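Local structure of 361aa long hypothetical D-aminopeptidase (Pyrococcus horikoshii, 2DRH) at residues 62-66 with 92-96. The protein is of unknown function but belongs to peptidase family S58 and may act as an aminopeptidase. Residues are numbered along the deposited sequence; the frame is centred on the assembly and turned at random.
Sequences IYKEK and IETPI
Lys66 and Glu93 form a buried salt bridge, NZ to OE1 at about 2.9 Å. The position of OE1 is less certain, and the hydrogen bond in this pair is weak. The two side chains run side by side in the same direction. The same ammonium group gives a firmer bond to the backbone O of Tyr63, 2.7 Å from NZ, lying in the carbonyl plane. A third bond joins NZ to His292 ND1. The lysine chain bends at chi2 and again at chi4 (53°), which folds NZ back over the turn 62-64. There it also sits 3.8 Å above one face of the Tyr63 ring, offset toward the rim. With an alanine in place of Lys66, the buried carboxylate of Glu93 would probably be left without its countercharge and the carbonyl of Tyr63 without this donor.

The other carboxylate oxygen, Glu93 OE2, accepts from the backbone N of Asn130. It also lies at the edge of the Tyr63 ring, 3.5 Å from CE1, with ring and carboxylate planes 75° apart. The Tyr63 hydroxyl bonds to Ser128 O.

Ile62 supplies the apolar part. Its CG2, anti to the backbone N, presses on Thr94 N at 3.4 Å. Its CD1 reaches Pro95 CD at 3.8 Å. Nearby, a CA-H...O contact runs from Glu93 CA to Ile62 O (3.4 Å).

The contact thus joins the turn leading into strand 65-73 to the link between strands 91-92 and 96-100, which belong to different sheets. Ile92 packs on Leu86 of helix 83-89, and Thr94 and Pro95 rest on helix 104-118.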
ATOM      1  N   ILE A  62     -13.917 -12.718 -21.112  1.00 24.99           N
ATOM      2  CA  ILE A  62     -13.104 -11.879 -20.232  1.00 23.75           C
ATOM      3  C   ILE A  62     -11.934 -12.611 -19.571  1.00 21.12           C
ATOM      4  O   ILE A  62     -10.891 -12.016 -19.319  1.00 21.44           O
ATOM      5  CB  ILE A  62     -13.994 -11.225 -19.157  1.00 25.59           C
ATOM      6  CG1 ILE A  62     -15.211 -10.593 -19.836  1.00 27.46           C
ATOM      7  CG2 ILE A  62     -13.217 -10.149 -18.415  1.00 23.36           C
ATOM      8  CD1 ILE A  62     -16.279 -10.127 -18.885  1.00 31.37           C
ATOM      9  N   TYR A  63     -12.098 -13.899 -19.304  1.00 19.14           N
ATOM     10  CA  TYR A  63     -11.029 -14.685 -18.689  1.00 20.68           C
ATOM     11  C   TYR A  63      -9.858 -14.964 -19.647  1.00 21.94           C
ATOM     12  O   TYR A  63      -8.682 -14.846 -19.273  1.00 19.78           O
ATOM     13  CB  TYR A  63     -11.589 -16.016 -18.193  1.00 20.83           C
ATOM     14  CG  TYR A  63     -10.571 -16.891 -17.503  1.00 21.53           C
ATOM     15  CD1 TYR A  63     -10.119 -16.589 -16.215  1.00 19.96           C
ATOM     16  CD2 TYR A  63     -10.072 -18.029 -18.128  1.00 20.94           C
ATOM     17  CE1 TYR A  63      -9.195 -17.408 -15.567  1.00 19.53           C
ATOM     18  CE2 TYR A  63      -9.147 -18.857 -17.487  1.00 23.05           C
ATOM     19  CZ  TYR A  63      -8.717 -18.539 -16.203  1.00 20.98           C
ATOM     20  OH  TYR A  63      -7.834 -19.376 -15.558  1.00 19.79           O
ATOM     21  N   LYS A  64     -10.181 -15.353 -20.881  1.00 21.69           N
ATOM     22  CA  LYS A  64      -9.151 -15.648 -21.871  1.00 21.84           C
ATOM     23  C   LYS A  64      -8.584 -14.358 -22.441  1.00 20.72           C
ATOM     24  O   LYS A  64      -7.429 -14.311 -22.861  1.00 21.35           O
ATOM     25  CB  LYS A  64      -9.725 -16.535 -22.985  1.00 24.27           C
ATOM     26  CG  LYS A  64     -10.156 -17.904 -22.483  1.00 23.66           C
ATOM     27  CD  LYS A  64      -8.970 -18.682 -21.928  1.00 28.20           C
ATOM     28  CE  LYS A  64      -9.414 -19.950 -21.206  1.00 30.31           C
ATOM     29  NZ  LYS A  64     -10.292 -20.808 -22.051  1.00 29.71           N
ATOM     30  N   GLU A  65      -9.403 -13.312 -22.461  1.00 21.43           N
ATOM     31  CA  GLU A  65      -8.954 -12.013 -22.941  1.00 22.37           C
ATOM     32  C   GLU A  65      -9.213 -10.999 -21.844  1.00 21.02           C
ATOM     33  O   GLU A  65     -10.286 -10.397 -21.760  1.00 19.44           O
ATOM     34  CB  GLU A  65      -9.671 -11.622 -24.239  1.00 23.52           C
ATOM     35  CG  GLU A  65      -9.241 -12.493 -25.404  1.00 28.18           C
ATOM     36  CD  GLU A  65      -9.624 -11.919 -26.748  1.00 31.81           C
ATOM     37  OE1 GLU A  65     -10.838 -11.758 -26.998  1.00 32.15           O
ATOM     38  OE2 GLU A  65      -8.701 -11.635 -27.549  1.00 33.83           O
ATOM     39  N   LYS A  66      -8.203 -10.830 -20.999  1.00 21.14           N
ATOM     40  CA  LYS A  66      -8.260  -9.927 -19.852  1.00 22.19           C
ATOM     41  C   LYS A  66      -8.037  -8.456 -20.213  1.00 23.38           C
ATOM     42  O   LYS A  66      -7.501  -8.131 -21.280  1.00 24.18           O
ATOM     43  CB  LYS A  66      -7.201 -10.362 -18.835  1.00 19.85           C
ATOM     44  CG  LYS A  66      -7.335 -11.798 -18.346  1.00 16.82           C
ATOM     45  CD  LYS A  66      -5.965 -12.378 -18.025  1.00 19.06           C
ATOM     46  CE  LYS A  66      -6.012 -13.465 -16.969  1.00 17.67           C
ATOM     47  NZ  LYS A  66      -6.972 -14.568 -17.261  1.00 17.89           N
ATOM     48  N   ILE A  92      -8.333  -7.741 -14.930  1.00 19.81           N
ATOM     49  CA  ILE A  92      -9.686  -8.171 -14.578  1.00 18.05           C
ATOM     50  C   ILE A  92      -9.992  -9.280 -15.581  1.00 20.26           C
ATOM     51  O   ILE A  92      -9.817  -9.089 -16.789  1.00 18.01           O
ATOM     52  CB  ILE A  92     -10.710  -7.022 -14.713  1.00 18.06           C
ATOM     53  CG1 ILE A  92     -10.595  -6.086 -13.502  1.00 15.72           C
ATOM     54  CG2 ILE A  92     -12.121  -7.583 -14.817  1.00 16.87           C
ATOM     55  CD1 ILE A  92     -11.597  -4.953 -13.493  1.00 11.01           C
ATOM     56  N   GLU A  93     -10.433 -10.436 -15.084  1.00 19.02           N
ATOM     57  CA  GLU A  93     -10.682 -11.592 -15.943  1.00 19.15           C
ATOM     58  C   GLU A  93     -12.065 -12.193 -15.808  1.00 19.42           C
ATOM     59  O   GLU A  93     -12.289 -13.351 -16.174  1.00 17.21           O
ATOM     60  CB  GLU A  93      -9.641 -12.676 -15.649  1.00 21.25           C
ATOM     61  CG  GLU A  93      -9.512 -13.018 -14.167  1.00 20.50           C
ATOM     62  CD  GLU A  93      -8.471 -14.090 -13.892  1.00 22.84           C
ATOM     63  OE1 GLU A  93      -7.356 -14.012 -14.463  1.00 18.70           O
ATOM     64  OE2 GLU A  93      -8.763 -15.002 -13.090  1.00 23.25           O
ATOM     65  N   THR A  94     -12.991 -11.400 -15.285  1.00 18.15           N
ATOM     66  CA  THR A  94     -14.346 -11.859 -15.089  1.00 18.05           C
ATOM     67  C   THR A  94     -15.264 -10.667 -15.173  1.00 19.38           C
ATOM     68  O   THR A  94     -14.817  -9.525 -15.062  1.00 19.70           O
ATOM     69  CB  THR A  94     -14.533 -12.465 -13.675  1.00 19.86           C
ATOM     70  OG1 THR A  94     -14.424 -11.417 -12.696  1.00 19.38           O
ATOM     71  CG2 THR A  94     -13.468 -13.540 -13.391  1.00 19.09           C
ATOM     72  N   PRO A  95     -16.560 -10.907 -15.417  1.00 19.83           N
ATOM     73  CA  PRO A  95     -17.434  -9.738 -15.465  1.00 20.74           C
ATOM     74  C   PRO A  95     -17.471  -9.204 -14.029  1.00 21.99           C
ATOM     75  O   PRO A  95     -17.188  -9.945 -13.081  1.00 21.13           O
ATOM     76  CB  PRO A  95     -18.777 -10.313 -15.931  1.00 20.19           C
ATOM     77  CG  PRO A  95     -18.710 -11.747 -15.565  1.00 22.24           C
ATOM     78  CD  PRO A  95     -17.272 -12.123 -15.841  1.00 20.77           C
ATOM     79  N   ILE A  96     -17.800  -7.926 -13.876  1.00 22.97           N
ATOM     80  CA  ILE A  96     -17.841  -7.293 -12.565  1.00 22.52           C
ATOM     81  C   ILE A  96     -19.245  -7.371 -11.999  1.00 21.56           C
ATOM     82  O   ILE A  96     -20.199  -6.943 -12.631  1.00 20.88           O
ATOM     83  CB  ILE A  96     -17.407  -5.829 -12.668  1.00 23.12           C
ATOM     84  CG1 ILE A  96     -16.101  -5.747 -13.463  1.00 22.10           C
ATOM     85  CG2 ILE A  96     -17.237  -5.236 -11.266  1.00 22.95           C
ATOM     86  CD1 ILE A  96     -15.647  -4.335 -13.762  1.00 24.33           C
TER